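Local coordinates for protein transketolase (Campylobacter jejuni, PDB 3L84) that is a transketolase, a dimeric enzyme of the thiamine diphosphate-dependent family, with two related cofactor-binding-type domains followed by a C-terminal domain, at residues 6-11 with 284-289; 18-23 with 278-283; 35-40 with 213-218; 46-51 with 291-296. One frame throughout, in Å; residues are numbered along the deposited sequence.

Helix 3-24 opens the chain and takes part in two of the contacts. Near its start, interaction 1 closes a loop of more than 270 residues onto helix 284-291; farther along, interaction 2 joins it to the loop leading into that same helix and nests inside interaction 1. Helix 30-42 comes next. Interaction 3 fastens it to the turn between strand 208-213 and helix 217-228, nested within both earlier loops. Interaction 4 crosses all three, since 46-51, the connection towards strand 60-63, reaches forward to 291-296 at the start of helix 293-310. All four belong to the N-terminal thiamine diphosphate-binding domain, on the same side of the chain's centre.

Interaction 1 (6-11 with 284-289). With GOL (glycerol), chain B.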
loop_
_atom_site.group_PDB
_atom_site.type_symbol
_atom_site.label_atom_id
_atom_site.label_comp_id
_atom_site.label_asym_id
_atom_site.label_seq_id
_atom_site.Cartn_x
_atom_site.Cartn_y
_atom_site.Cartn_z
ATOM N N LEU A 6 -16.024 38.563 -10.804
ATOM C CA LEU A 6 -15.449 37.398 -10.128
ATOM C C LEU A 6 -16.370 36.863 -9.037
ATOM O O LEU A 6 -16.501 35.656 -8.869
ATOM C CB LEU A 6 -14.070 37.702 -9.537
ATOM C CG LEU A 6 -12.915 37.575 -10.538
ATOM C CD1 LEU A 6 -12.709 36.107 -10.907
ATOM C CD2 LEU A 6 -13.141 38.404 -11.782
ATOM N N GLN A 7 -17.009 37.756 -8.298
ATOM C CA GLN A 7 -17.933 37.331 -7.262
ATOM C C GLN A 7 -19.119 36.572 -7.863
ATOM O O GLN A 7 -19.513 35.516 -7.366
ATOM C CB GLN A 7 -18.451 38.539 -6.506
ATOM C CG GLN A 7 -19.360 38.183 -5.390
ATOM C CD GLN A 7 -19.863 39.428 -4.675
ATOM O OE1 GLN A 7 -21.059 39.544 -4.367
ATOM N NE2 GLN A 7 -18.952 40.380 -4.425
ATOM N N GLU A 8 -19.663 37.091 -8.958
ATOM C CA GLU A 8 -20.756 36.407 -9.615
ATOM C C GLU A 8 -20.324 35.044 -10.143
ATOM O O GLU A 8 -21.020 34.045 -9.983
ATOM C CB GLU A 8 -21.362 37.252 -10.732
ATOM C CG GLU A 8 -22.710 36.675 -11.209
ATOM C CD GLU A 8 -23.264 37.301 -12.473
ATOM O OE1 GLU A 8 -22.786 36.919 -13.569
ATOM O OE2 GLU A 8 -24.202 38.130 -12.377
ATOM N N GLN A 9 -19.138 34.981 -10.763
ATOM C CA GLN A 9 -18.593 33.713 -11.264
ATOM C C GLN A 9 -18.408 32.714 -10.138
ATOM O O GLN A 9 -18.795 31.538 -10.260
ATOM C CB GLN A 9 -17.284 33.960 -12.027
ATOM C CG GLN A 9 -17.509 34.547 -13.393
ATOM C CD GLN A 9 -16.192 34.708 -14.130
ATOM O OE1 GLN A 9 -15.429 35.639 -13.851
ATOM N NE2 GLN A 9 -15.884 33.758 -15.008
ATOM N N ALA A 10 -17.818 33.149 -9.036
ATOM C CA ALA A 10 -17.564 32.247 -7.897
ATOM C C ALA A 10 -18.865 31.754 -7.318
ATOM O O ALA A 10 -19.018 30.558 -7.008
ATOM C CB ALA A 10 -16.708 32.937 -6.839
ATOM N N ASN A 11 -19.838 32.643 -7.160
ATOM C CA ASN A 11 -21.102 32.217 -6.611
ATOM C C ASN A 11 -21.882 31.298 -7.555
ATOM O O ASN A 11 -22.580 30.399 -7.099
ATOM C CB ASN A 11 -21.914 33.441 -6.158
ATOM C CG ASN A 11 -21.346 34.052 -4.888
ATOM O OD1 ASN A 11 -20.683 33.365 -4.107
ATOM N ND2 ASN A 11 -21.580 35.340 -4.675
ATOM N N GLN A 284 -26.328 35.546 -16.762
ATOM C CA GLN A 284 -25.743 35.937 -18.059
ATOM C C GLN A 284 -24.289 36.361 -18.066
ATOM O O GLN A 284 -23.532 35.880 -18.896
ATOM C CB GLN A 284 -26.568 37.066 -18.699
ATOM C CG GLN A 284 -27.753 36.568 -19.461
ATOM C CD GLN A 284 -27.371 35.764 -20.685
ATOM O OE1 GLN A 284 -27.686 34.579 -20.776
ATOM N NE2 GLN A 284 -26.672 36.382 -21.621
ATOM N N ALA A 285 -23.879 37.287 -17.207
ATOM C CA ALA A 285 -22.502 37.796 -17.263
ATOM C C ALA A 285 -21.519 36.665 -17.038
ATOM O O ALA A 285 -20.511 36.558 -17.745
ATOM C CB ALA A 285 -22.276 38.950 -16.239
ATOM N N SER A 286 -21.818 35.801 -16.070
ATOM C CA SER A 286 -20.972 34.663 -15.758
ATOM C C SER A 286 -21.008 33.652 -16.890
ATOM O O SER A 286 -19.975 33.099 -17.248
ATOM C CB SER A 286 -21.390 34.006 -14.439
ATOM O OG SER A 286 -21.003 34.841 -13.348
ATOM N N LYS A 287 -22.185 33.406 -17.466
ATOM C CA LYS A 287 -22.312 32.464 -18.584
ATOM C C LYS A 287 -21.366 32.845 -19.731
ATOM O O LYS A 287 -20.594 32.021 -20.222
ATOM C CB LYS A 287 -23.761 32.426 -19.087
ATOM C CG LYS A 287 -24.029 31.451 -20.229
ATOM C CD LYS A 287 -25.400 31.622 -20.861
ATOM C CE LYS A 287 -25.488 31.058 -22.291
ATOM N NZ LYS A 287 -25.348 29.574 -22.289
ATOM N N ILE A 288 -21.425 34.111 -20.121
ATOM C CA ILE A 288 -20.633 34.605 -21.242
ATOM C C ILE A 288 -19.160 34.568 -20.896
ATOM O O ILE A 288 -18.345 34.155 -21.718
ATOM C CB ILE A 288 -21.050 36.045 -21.601
ATOM C CG1 ILE A 288 -22.484 36.076 -22.111
ATOM C CG2 ILE A 288 -20.123 36.677 -22.650
ATOM C CD1 ILE A 288 -23.039 37.461 -22.093
ATOM N N ARG A 289 -18.805 35.017 -19.705
ATOM C CA ARG A 289 -17.406 35.071 -19.313
ATOM C C ARG A 289 -16.773 33.678 -19.219
ATOM O O ARG A 289 -15.706 33.445 -19.795
ATOM C CB ARG A 289 -17.251 35.844 -18.013
ATOM C CG ARG A 289 -15.811 35.973 -17.493
ATOM C CD ARG A 289 -14.826 36.629 -18.469
ATOM N NE ARG A 289 -15.165 37.978 -18.914
ATOM C CZ ARG A 289 -14.856 39.103 -18.271
ATOM N NH1 ARG A 289 -14.255 39.099 -17.080
ATOM N NH2 ARG A 289 -15.176 40.262 -18.819
HETATM C C1 GOL B . -12.851 33.496 -17.587
HETATM O O1 GOL B . -13.639 32.912 -16.571
HETATM C C2 GOL B . -12.368 32.475 -18.623
HETATM O O2 GOL B . -13.454 31.749 -19.174
HETATM C C3 GOL B . -11.621 33.168 -19.757
HETATM O O3 GOL B . -10.584 33.982 -19.220
HETATM O O HOH W 1 -25.308 38.424 -14.939
#
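E8 and Q9 of helix 3-24 meet the first turns of helix 284-291, the two axes crossing nearly at right angles (-85°) with a closest approach of 8.9 Å. Small residues permit this: A285 and S286 face the other helix with little bulk.

Hydrogen bonds centre on the E8 carboxylate. E8 CG stands anti to the backbone N (chi1 -167°) and the chain runs on extended, which carries the acid to the start of the opposing helix. E8 OE1 receives the S286 hydroxyl, OG to OE1 2.7 Å, on its anti lone pair, and more weakly the S286 backbone N. The second oxygen, E8 OE2, is bonded by a water at 2.8 Å, which in turn accepts from A285 N at 2.9 Å.

Van der Waals contact comes from Q9. Q9 CG lies 3.5 Å from S286 OG, and Q9 NE2 comes within 3.3 Å of R289 CG; the amide and guanidinium planes are turned 87° apart. The polar ends share Y44, whose hydroxyl bonds both Q9 OE1 and R289 NH1.

A glycerol, probably from the crystallisation liquor, bridges Q9 and R289, its O1 accepting from Q9 NE2 at 2.9 Å and its O2 donating to the R289 carbonyl; it also bonds S43.

The carboxylate thus reaches S286 N weakly and A285 N through water, at a helix start whose dipole would probably stabilise its negative charge.

Interaction 2 (18-23 with 278-283)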
loop_
_atom_site.group_PDB
_atom_site.type_symbol
_atom_site.label_atom_id
_atom_site.label_comp_id
_atom_site.label_asym_id
_atom_site.label_seq_id
_atom_site.Cartn_x
_atom_site.Cartn_y
_atom_site.Cartn_z
ATOM N N ALA A 18 -23.611 23.221 -4.976
ATOM C CA ALA A 18 -24.540 22.961 -3.895
ATOM C C ALA A 18 -25.825 22.313 -4.386
ATOM O O ALA A 18 -26.330 21.378 -3.770
ATOM C CB ALA A 18 -24.854 24.280 -3.149
ATOM N N ASP A 19 -26.352 22.840 -5.481
ATOM C CA ASP A 19 -27.576 22.303 -6.055
ATOM C C ASP A 19 -27.403 20.872 -6.541
ATOM O O ASP A 19 -28.330 20.060 -6.454
ATOM C CB ASP A 19 -28.090 23.164 -7.222
ATOM C CG ASP A 19 -28.600 24.552 -6.791
ATOM O OD1 ASP A 19 -28.903 24.765 -5.591
ATOM O OD2 ASP A 19 -28.769 25.444 -7.663
HETATM N N MSE A 20 -26.257 20.562 -7.129
HETATM C CA MSE A 20 -25.950 19.194 -7.577
HETATM C C MSE A 20 -25.937 18.185 -6.458
HETATM O O MSE A 20 -26.489 17.151 -6.534
HETATM C CB MSE A 20 -24.581 19.136 -8.272
HETATM C CG MSE A 20 -24.566 19.801 -9.558
HETATM SE SE MSE A 20 -22.748 20.138 -10.225
HETATM C CE MSE A 20 -22.381 18.407 -10.117
ATOM N N VAL A 21 -25.269 18.552 -5.392
ATOM C CA VAL A 21 -25.190 17.710 -4.217
ATOM C C VAL A 21 -26.569 17.542 -3.579
ATOM O O VAL A 21 -26.968 16.455 -3.171
ATOM C CB VAL A 21 -24.195 18.317 -3.198
ATOM C CG1 VAL A 21 -24.267 17.602 -1.827
ATOM C CG2 VAL A 21 -22.789 18.230 -3.775
ATOM N N GLN A 22 -27.342 18.623 -3.522
ATOM C CA GLN A 22 -28.636 18.575 -2.875
ATOM C C GLN A 22 -29.605 17.679 -3.657
ATOM O O GLN A 22 -30.308 16.861 -3.060
ATOM C CB GLN A 22 -29.202 19.977 -2.715
ATOM C CG GLN A 22 -30.321 20.097 -1.726
ATOM C CD GLN A 22 -29.870 19.767 -0.328
ATOM O OE1 GLN A 22 -28.787 20.181 0.094
ATOM N NE2 GLN A 22 -30.697 19.013 0.415
ATOM N N LYS A 23 -29.584 17.775 -4.986
ATOM C CA LYS A 23 -30.459 16.960 -5.826
ATOM C C LYS A 23 -30.098 15.489 -5.686
ATOM O O LYS A 23 -30.984 14.624 -5.643
ATOM C CB LYS A 23 -30.408 17.430 -7.283
ATOM C CG LYS A 23 -31.402 16.694 -8.203
ATOM C CD LYS A 23 -31.430 17.373 -9.585
ATOM C CE LYS A 23 -32.454 16.727 -10.521
ATOM N NZ LYS A 23 -32.173 15.289 -10.852
ATOM N N ILE A 278 -34.847 29.193 -7.355
ATOM C CA ILE A 278 -34.437 28.499 -8.564
ATOM C C ILE A 278 -33.119 27.785 -8.356
ATOM O O ILE A 278 -32.216 28.240 -7.606
ATOM C CB ILE A 278 -34.355 29.423 -9.755
ATOM C CG1 ILE A 278 -33.233 30.410 -9.642
ATOM C CG2 ILE A 278 -35.664 30.177 -9.954
ATOM C CD1 ILE A 278 -33.029 31.167 -10.961
ATOM N N SER A 279 -32.978 26.680 -9.066
ATOM C CA SER A 279 -31.783 25.871 -8.951
ATOM C C SER A 279 -31.119 25.731 -10.315
ATOM O O SER A 279 -31.733 25.952 -11.346
ATOM C CB SER A 279 -32.137 24.505 -8.376
ATOM O OG SER A 279 -32.971 23.799 -9.272
ATOM N N PHE A 280 -29.844 25.375 -10.307
ATOM C CA PHE A 280 -29.045 25.218 -11.517
ATOM C C PHE A 280 -29.076 26.463 -12.410
ATOM O O PHE A 280 -29.256 26.368 -13.630
ATOM C CB PHE A 280 -29.461 23.958 -12.272
ATOM C CG PHE A 280 -29.239 22.702 -11.490
ATOM C CD1 PHE A 280 -28.007 22.057 -11.517
ATOM C CD2 PHE A 280 -30.229 22.175 -10.690
ATOM C CE1 PHE A 280 -27.800 20.900 -10.758
ATOM C CE2 PHE A 280 -30.017 21.019 -9.953
ATOM C CZ PHE A 280 -28.792 20.389 -9.988
ATOM N N HIS A 281 -28.931 27.625 -11.771
ATOM C CA HIS A 281 -29.012 28.905 -12.445
ATOM C C HIS A 281 -27.630 29.401 -12.823
ATOM O O HIS A 281 -26.714 29.417 -12.005
ATOM C CB HIS A 281 -29.658 29.942 -11.523
ATOM C CG HIS A 281 -29.778 31.291 -12.159
ATOM N ND1 HIS A 281 -30.549 31.510 -13.274
ATOM C CD2 HIS A 281 -29.169 32.468 -11.880
ATOM C CE1 HIS A 281 -30.432 32.775 -13.643
ATOM N NE2 HIS A 281 -29.617 33.382 -12.800
ATOM N N ILE A 282 -27.495 29.861 -14.059
ATOM C CA ILE A 282 -26.262 30.477 -14.541
ATOM C C ILE A 282 -26.584 31.898 -15.021
ATOM O O ILE A 282 -27.227 32.082 -16.068
ATOM C CB ILE A 282 -25.623 29.639 -15.668
ATOM C CG1 ILE A 282 -25.419 28.185 -15.205
ATOM C CG2 ILE A 282 -24.325 30.337 -16.135
ATOM C CD1 ILE A 282 -24.973 27.189 -16.283
ATOM N N PRO A 283 -26.185 32.923 -14.245
ATOM C CA PRO A 283 -26.458 34.298 -14.696
ATOM C C PRO A 283 -25.754 34.637 -15.990
ATOM O O PRO A 283 -24.692 34.072 -16.283
ATOM C CB PRO A 283 -25.911 35.174 -13.562
ATOM C CG PRO A 283 -25.640 34.284 -12.446
ATOM C CD PRO A 283 -25.482 32.903 -12.957
HETATM O O HOH W 2 -27.702 27.408 -9.081
#
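The F280 ring packs against D19 of helix 3-24, with D19 CB over one face and D19 O near CZ, while the aspartate's carboxylate binds the loop.

Of the polar contacts, the direct one is F280 N to D19 OD2, 2.9 Å long and fairly straight at 162°, meeting the oxygen on its anti side. D19 CG is anti to its carbonyl carbon (chi1 -68°), which sends the short acid to this N-H. D19 OD2 also accepts from a water at 2.6 Å, and that water takes the H281 N-H. The other oxygen, D19 OD1, forms a salt bridge with K269, which also bonds the I278 carbonyl and so ties in helix 262-272.

The apolar contacts are made by the phenyl ring, whose flat face suits a methylene. D19 CB makes a CH-pi contact, 4.0 Å from the F280 ring centroid. M20, a selenomethionine, in the modelled conformer brings CG to the ring edge, 3.6 Å from F280 CE1. K23 CD lies 3.9 Å from F280 CE2 before the amine turns off to the K89 carbonyl.

The aspartate thus serves successive backbone N-H groups, F280 directly and H281 through water, in the loop leading into helix 284-291 of the alpha/beta thiamine diphosphate-binding domain.

Interaction 3 (35-40 with 213-218)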
loop_
_atom_site.group_PDB
_atom_site.type_symbol
_atom_site.label_atom_id
_atom_site.label_comp_id
_atom_site.label_asym_id
_atom_site.label_seq_id
_atom_site.Cartn_x
_atom_site.Cartn_y
_atom_site.Cartn_z
ATOM N N LEU A 35 -13.469 26.559 -2.301
ATOM C CA LEU A 35 -12.523 26.671 -3.404
ATOM C C LEU A 35 -13.046 27.537 -4.562
ATOM O O LEU A 35 -12.326 27.807 -5.527
ATOM C CB LEU A 35 -12.141 25.298 -3.954
ATOM C CG LEU A 35 -11.264 24.472 -3.015
ATOM C CD1 LEU A 35 -11.222 23.033 -3.527
ATOM C CD2 LEU A 35 -9.903 25.079 -2.946
ATOM N N ALA A 36 -14.287 28.005 -4.480
ATOM C CA ALA A 36 -14.912 28.644 -5.636
ATOM C C ALA A 36 -14.270 29.963 -6.052
ATOM O O ALA A 36 -14.194 30.259 -7.255
ATOM C CB ALA A 36 -16.400 28.850 -5.397
ATOM N N ASP A 37 -13.767 30.716 -5.073
ATOM C CA ASP A 37 -13.109 31.966 -5.412
ATOM C C ASP A 37 -11.771 31.706 -6.119
ATOM O O ASP A 37 -11.440 32.361 -7.118
ATOM C CB ASP A 37 -12.909 32.832 -4.161
ATOM C CG ASP A 37 -14.220 33.163 -3.468
ATOM O OD1 ASP A 37 -15.212 33.504 -4.155
ATOM O OD2 ASP A 37 -14.291 33.023 -2.237
ATOM N N ILE A 38 -10.999 30.749 -5.609
ATOM C CA ILE A 38 -9.760 30.350 -6.238
ATOM C C ILE A 38 -9.989 29.890 -7.671
ATOM O O ILE A 38 -9.270 30.292 -8.573
ATOM C CB ILE A 38 -9.058 29.257 -5.406
ATOM C CG1 ILE A 38 -8.560 29.837 -4.067
ATOM C CG2 ILE A 38 -7.915 28.587 -6.223
ATOM C CD1 ILE A 38 -8.212 28.781 -2.993
ATOM N N LEU A 39 -10.963 28.991 -7.887
ATOM C CA LEU A 39 -11.207 28.496 -9.254
ATOM C C LEU A 39 -11.667 29.590 -10.200
ATOM O O LEU A 39 -11.283 29.600 -11.357
ATOM C CB LEU A 39 -12.156 27.290 -9.221
ATOM C CG LEU A 39 -12.279 26.569 -10.570
ATOM C CD1 LEU A 39 -10.966 26.068 -11.137
ATOM C CD2 LEU A 39 -13.271 25.403 -10.415
ATOM N N SER A 40 -12.473 30.518 -9.707
ATOM C CA SER A 40 -12.883 31.630 -10.537
ATOM C C SER A 40 -11.710 32.432 -11.054
ATOM O O SER A 40 -11.638 32.756 -12.231
ATOM C CB SER A 40 -13.832 32.499 -9.752
ATOM O OG SER A 40 -15.000 31.752 -9.522
ATOM N N ASN A 213 -4.984 34.590 1.527
ATOM C CA ASN A 213 -6.410 34.480 1.824
ATOM C C ASN A 213 -7.070 33.992 0.534
ATOM O O ASN A 213 -7.119 34.690 -0.491
ATOM C CB ASN A 213 -6.960 35.851 2.245
ATOM C CG ASN A 213 -8.448 35.856 2.522
ATOM O OD1 ASN A 213 -9.172 34.981 2.132
ATOM N ND2 ASN A 213 -8.907 36.905 3.224
ATOM N N GLY A 214 -7.588 32.770 0.599
ATOM C CA GLY A 214 -8.228 32.132 -0.546
ATOM C C GLY A 214 -9.592 32.662 -0.916
ATOM O O GLY A 214 -10.223 32.126 -1.848
ATOM N N HIS A 215 -10.063 33.708 -0.228
ATOM C CA HIS A 215 -11.297 34.413 -0.599
ATOM C C HIS A 215 -11.064 35.832 -1.062
ATOM O O HIS A 215 -12.030 36.584 -1.255
ATOM C CB HIS A 215 -12.318 34.369 0.548
ATOM C CG HIS A 215 -12.620 32.977 0.988
ATOM N ND1 HIS A 215 -13.100 32.018 0.122
ATOM C CD2 HIS A 215 -12.461 32.353 2.178
ATOM C CE1 HIS A 215 -13.224 30.869 0.762
ATOM N NE2 HIS A 215 -12.856 31.050 2.019
ATOM N N ASP A 216 -9.805 36.208 -1.263
ATOM C CA ASP A 216 -9.487 37.547 -1.729
ATOM C C ASP A 216 -8.998 37.469 -3.158
ATOM O O ASP A 216 -7.919 36.968 -3.447
ATOM C CB ASP A 216 -8.457 38.231 -0.838
ATOM C CG ASP A 216 -8.261 39.696 -1.196
ATOM O OD1 ASP A 216 -7.430 39.992 -2.071
ATOM O OD2 ASP A 216 -8.955 40.557 -0.614
ATOM N N TYR A 217 -9.814 37.980 -4.077
ATOM C CA TYR A 217 -9.524 37.805 -5.490
ATOM C C TYR A 217 -8.182 38.396 -5.901
ATOM O O TYR A 217 -7.441 37.762 -6.679
ATOM C CB TYR A 217 -10.638 38.396 -6.362
ATOM C CG TYR A 217 -11.988 37.764 -6.082
ATOM C CD1 TYR A 217 -12.214 36.424 -6.340
ATOM C CD2 TYR A 217 -13.012 38.498 -5.535
ATOM C CE1 TYR A 217 -13.408 35.826 -6.066
ATOM C CE2 TYR A 217 -14.236 37.910 -5.251
ATOM C CZ TYR A 217 -14.416 36.556 -5.517
ATOM O OH TYR A 217 -15.602 35.947 -5.201
ATOM N N GLU A 218 -7.862 39.573 -5.366
ATOM C CA GLU A 218 -6.597 40.198 -5.671
ATOM C C GLU A 218 -5.432 39.354 -5.175
ATOM O O GLU A 218 -4.444 39.213 -5.873
ATOM C CB GLU A 218 -6.563 41.627 -5.102
ATOM C CG GLU A 218 -5.263 42.410 -5.322
ATOM C CD GLU A 218 -5.308 43.864 -4.825
ATOM O OE1 GLU A 218 -6.101 44.194 -3.903
ATOM O OE2 GLU A 218 -4.523 44.691 -5.361
HETATM O O HOH W 3 -11.857 29.993 -2.779
#
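D37 of helix 30-42 receives H215 and Y217 on separate carboxylate oxygens. D37 CG stands anti to the carbonyl carbon (chi1 -59°), aiming the acid at the turn and first helical residues of 213-218, with its plane nearly perpendicular to both rings. H215 ND1 donates to D37 OD2 at 2.8 Å with an angle of 152°, on the anti lone pair; OD2 also has a salt bridge to R14 NH2, from helix 3-24. Since ND1 is the donor, the opposite ring nitrogen, NE2, can accept the backbone N-H of T241. Both nitrogens of the imidazole are therefore used. Y217 OH stands 2.7 Å from D37 OD1, a weak bond, since another acceptor lies within reach of the hydroxyl proton.

The helix is kinked here, with the N atoms of D37 and I38 unbonded to the preceding turn. A water compensates I38, accepting from I38 N at 3.1 Å and donating to G214 O at 2.8 Å. G214 O also packs 3.6 Å from I38 CG1, and glycine fits because I38 CD1 lies close to where a CB would be.

Within the turn, N213 OD1 accepts H215 N at 2.8 Å, an Asx turn overlaid on the type I turn N213-D216; in the modelled conformer, D216 OD1 caps E219 N of helix 217-228. This is a strand-to-helix junction of an alpha/beta fold: edge strand 208-213 of the parallel sheet passes into its following helix, with helix 30-42 held against the turn.

Interaction 4 (46-51 with 291-296); sequences LKHNPK and ESAVEL
P50 rests its ring on A293 at the beginning of helix 293-310, and this, with V294 beside it, is the close-packed part of the contact. P50 CG meets A293 CB at 4.0 Å, and P50 CD lies 3.5 Å from A293 O. Proline and alanine suit the place: a compact ring and a lone methyl let the loop backbone come close to the helix. V294 turns CG2 towards P50 CB, 4.3 Å away. H48 adds its imidazole, H48 CE1 being 4.1 Å from A293 CB; L46 CD2 covers one face of that ring, and H48 ND1 makes a weak bond back to L46 O.

N49 OD1 accepts K51 N in an Asx turn, the donor lying above the carbonyl plane. This turn sits within the connection from helix 30-42 to strand 60-63 of the parallel sheet, in the alpha/beta domain, while N49 ND2 reaches E301 farther along the helix.

Polar joints are made by water. One water donates to H48 O and to A293 O, each at 2.7 Å; another donates to N49 OD1 at 2.7 Å and to V294 O. All four are carbonyl oxygens, unable to bond one another, so a two-proton donor is what can join them.

The looser, solvent side belongs to K51. This exposed lysine bends at chi2 (-58°) and passes obliquely over the valine; K51 CE lies 4.0 Å from V294 CG1, and the amine goes on to the carbonyl of G80.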
loop_
_atom_site.group_PDB
_atom_site.type_symbol
_atom_site.label_atom_id
_atom_site.label_comp_id
_atom_site.label_asym_id
_atom_site.label_seq_id
_atom_site.Cartn_x
_atom_site.Cartn_y
_atom_site.Cartn_z
ATOM N N LEU A 46 -5.788 29.634 -16.719
ATOM C CA LEU A 46 -5.702 28.307 -17.304
ATOM C C LEU A 46 -5.775 28.395 -18.814
ATOM O O LEU A 46 -6.679 29.049 -19.377
ATOM C CB LEU A 46 -6.867 27.458 -16.783
ATOM C CG LEU A 46 -6.787 25.957 -16.981
ATOM C CD1 LEU A 46 -5.701 25.400 -16.052
ATOM C CD2 LEU A 46 -8.116 25.290 -16.725
ATOM N N LYS A 47 -4.819 27.746 -19.476
ATOM C CA LYS A 47 -4.774 27.680 -20.921
ATOM C C LYS A 47 -5.257 26.287 -21.331
ATOM O O LYS A 47 -4.663 25.260 -20.947
ATOM C CB LYS A 47 -3.346 27.915 -21.366
ATOM C CG LYS A 47 -3.133 27.977 -22.852
ATOM C CD LYS A 47 -1.643 27.876 -23.170
ATOM C CE LYS A 47 -1.099 26.494 -22.875
ATOM N NZ LYS A 47 0.133 26.253 -23.577
ATOM N N HIS A 48 -6.357 26.236 -22.050
ATOM C CA HIS A 48 -7.031 24.983 -22.387
ATOM C C HIS A 48 -8.033 25.205 -23.499
ATOM O O HIS A 48 -8.524 26.319 -23.692
ATOM C CB HIS A 48 -7.701 24.379 -21.133
ATOM C CG HIS A 48 -8.850 25.151 -20.545
ATOM N ND1 HIS A 48 -8.803 26.469 -20.111
ATOM C CD2 HIS A 48 -10.085 24.706 -20.241
ATOM C CE1 HIS A 48 -9.989 26.798 -19.605
ATOM N NE2 HIS A 48 -10.776 25.734 -19.655
ATOM N N ASN A 49 -8.309 24.141 -24.240
ATOM C CA ASN A 49 -9.314 24.165 -25.292
ATOM C C ASN A 49 -10.473 23.219 -24.939
ATOM O O ASN A 49 -10.351 22.016 -25.078
ATOM C CB ASN A 49 -8.731 23.775 -26.647
ATOM C CG ASN A 49 -9.741 23.958 -27.745
ATOM O OD1 ASN A 49 -10.917 24.287 -27.458
ATOM N ND2 ASN A 49 -9.308 23.829 -28.986
ATOM N N PRO A 50 -11.589 23.773 -24.424
ATOM C CA PRO A 50 -12.733 22.938 -24.062
ATOM C C PRO A 50 -13.220 22.036 -25.207
ATOM O O PRO A 50 -13.817 21.001 -24.946
ATOM C CB PRO A 50 -13.788 23.977 -23.651
ATOM C CG PRO A 50 -13.023 25.159 -23.219
ATOM C CD PRO A 50 -11.846 25.201 -24.187
ATOM N N LYS A 51 -13.014 22.430 -26.462
ATOM C CA LYS A 51 -13.477 21.629 -27.593
ATOM C C LYS A 51 -12.405 20.635 -28.062
ATOM O O LYS A 51 -12.661 19.815 -28.953
ATOM C CB LYS A 51 -13.904 22.530 -28.754
ATOM C CG LYS A 51 -14.997 23.519 -28.384
ATOM C CD LYS A 51 -16.260 22.854 -27.857
ATOM C CE LYS A 51 -17.421 23.860 -27.765
ATOM N NZ LYS A 51 -18.582 23.382 -26.925
ATOM N N GLU A 291 -17.858 30.943 -20.744
ATOM C CA GLU A 291 -17.876 30.243 -22.026
ATOM C C GLU A 291 -16.875 30.856 -23.037
ATOM O O GLU A 291 -16.562 30.240 -24.054
ATOM C CB GLU A 291 -19.313 30.107 -22.593
ATOM C CG GLU A 291 -19.929 31.369 -23.183
ATOM C CD GLU A 291 -21.445 31.266 -23.516
ATOM O OE1 GLU A 291 -22.109 30.252 -23.180
ATOM O OE2 GLU A 291 -21.993 32.228 -24.098
ATOM N N SER A 292 -16.345 32.048 -22.759
ATOM C CA SER A 292 -15.336 32.627 -23.635
ATOM C C SER A 292 -14.071 31.770 -23.662
ATOM O O SER A 292 -13.279 31.926 -24.578
ATOM C CB SER A 292 -15.021 34.058 -23.218
ATOM O OG SER A 292 -14.315 34.080 -22.008
ATOM N N ALA A 293 -13.903 30.844 -22.710
ATOM C CA ALA A 293 -12.832 29.835 -22.794
ATOM C C ALA A 293 -12.822 29.089 -24.123
ATOM O O ALA A 293 -11.759 28.636 -24.593
ATOM C CB ALA A 293 -12.922 28.817 -21.616
ATOM N N VAL A 294 -13.985 28.931 -24.739
ATOM C CA VAL A 294 -14.082 28.256 -26.033
ATOM C C VAL A 294 -13.308 29.008 -27.122
ATOM O O VAL A 294 -12.412 28.442 -27.783
ATOM C CB VAL A 294 -15.573 28.016 -26.421
ATOM C CG1 VAL A 294 -15.720 27.495 -27.868
ATOM C CG2 VAL A 294 -16.221 27.041 -25.390
ATOM N N GLU A 295 -13.624 30.289 -27.299
ATOM C CA GLU A 295 -12.947 31.057 -28.336
ATOM C C GLU A 295 -11.463 31.226 -28.006
ATOM O O GLU A 295 -10.595 31.074 -28.871
ATOM C CB GLU A 295 -13.627 32.411 -28.518
ATOM C CG GLU A 295 -12.956 33.311 -29.550
ATOM C CD GLU A 295 -13.458 34.759 -29.520
ATOM O OE1 GLU A 295 -14.376 35.080 -28.722
ATOM O OE2 GLU A 295 -12.914 35.583 -30.292
ATOM N N LEU A 296 -11.159 31.479 -26.735
ATOM C CA LEU A 296 -9.789 31.702 -26.335
ATOM C C LEU A 296 -8.963 30.447 -26.551
ATOM O O LEU A 296 -7.819 30.504 -26.995
ATOM C CB LEU A 296 -9.695 32.158 -24.871
ATOM C CG LEU A 296 -10.247 33.534 -24.547
ATOM C CD1 LEU A 296 -10.385 33.724 -23.018
ATOM C CD2 LEU A 296 -9.403 34.636 -25.152
HETATM O O HOH W 4 -9.641 28.647 -22.922
HETATM O O HOH W 5 -12.731 25.841 -28.665
#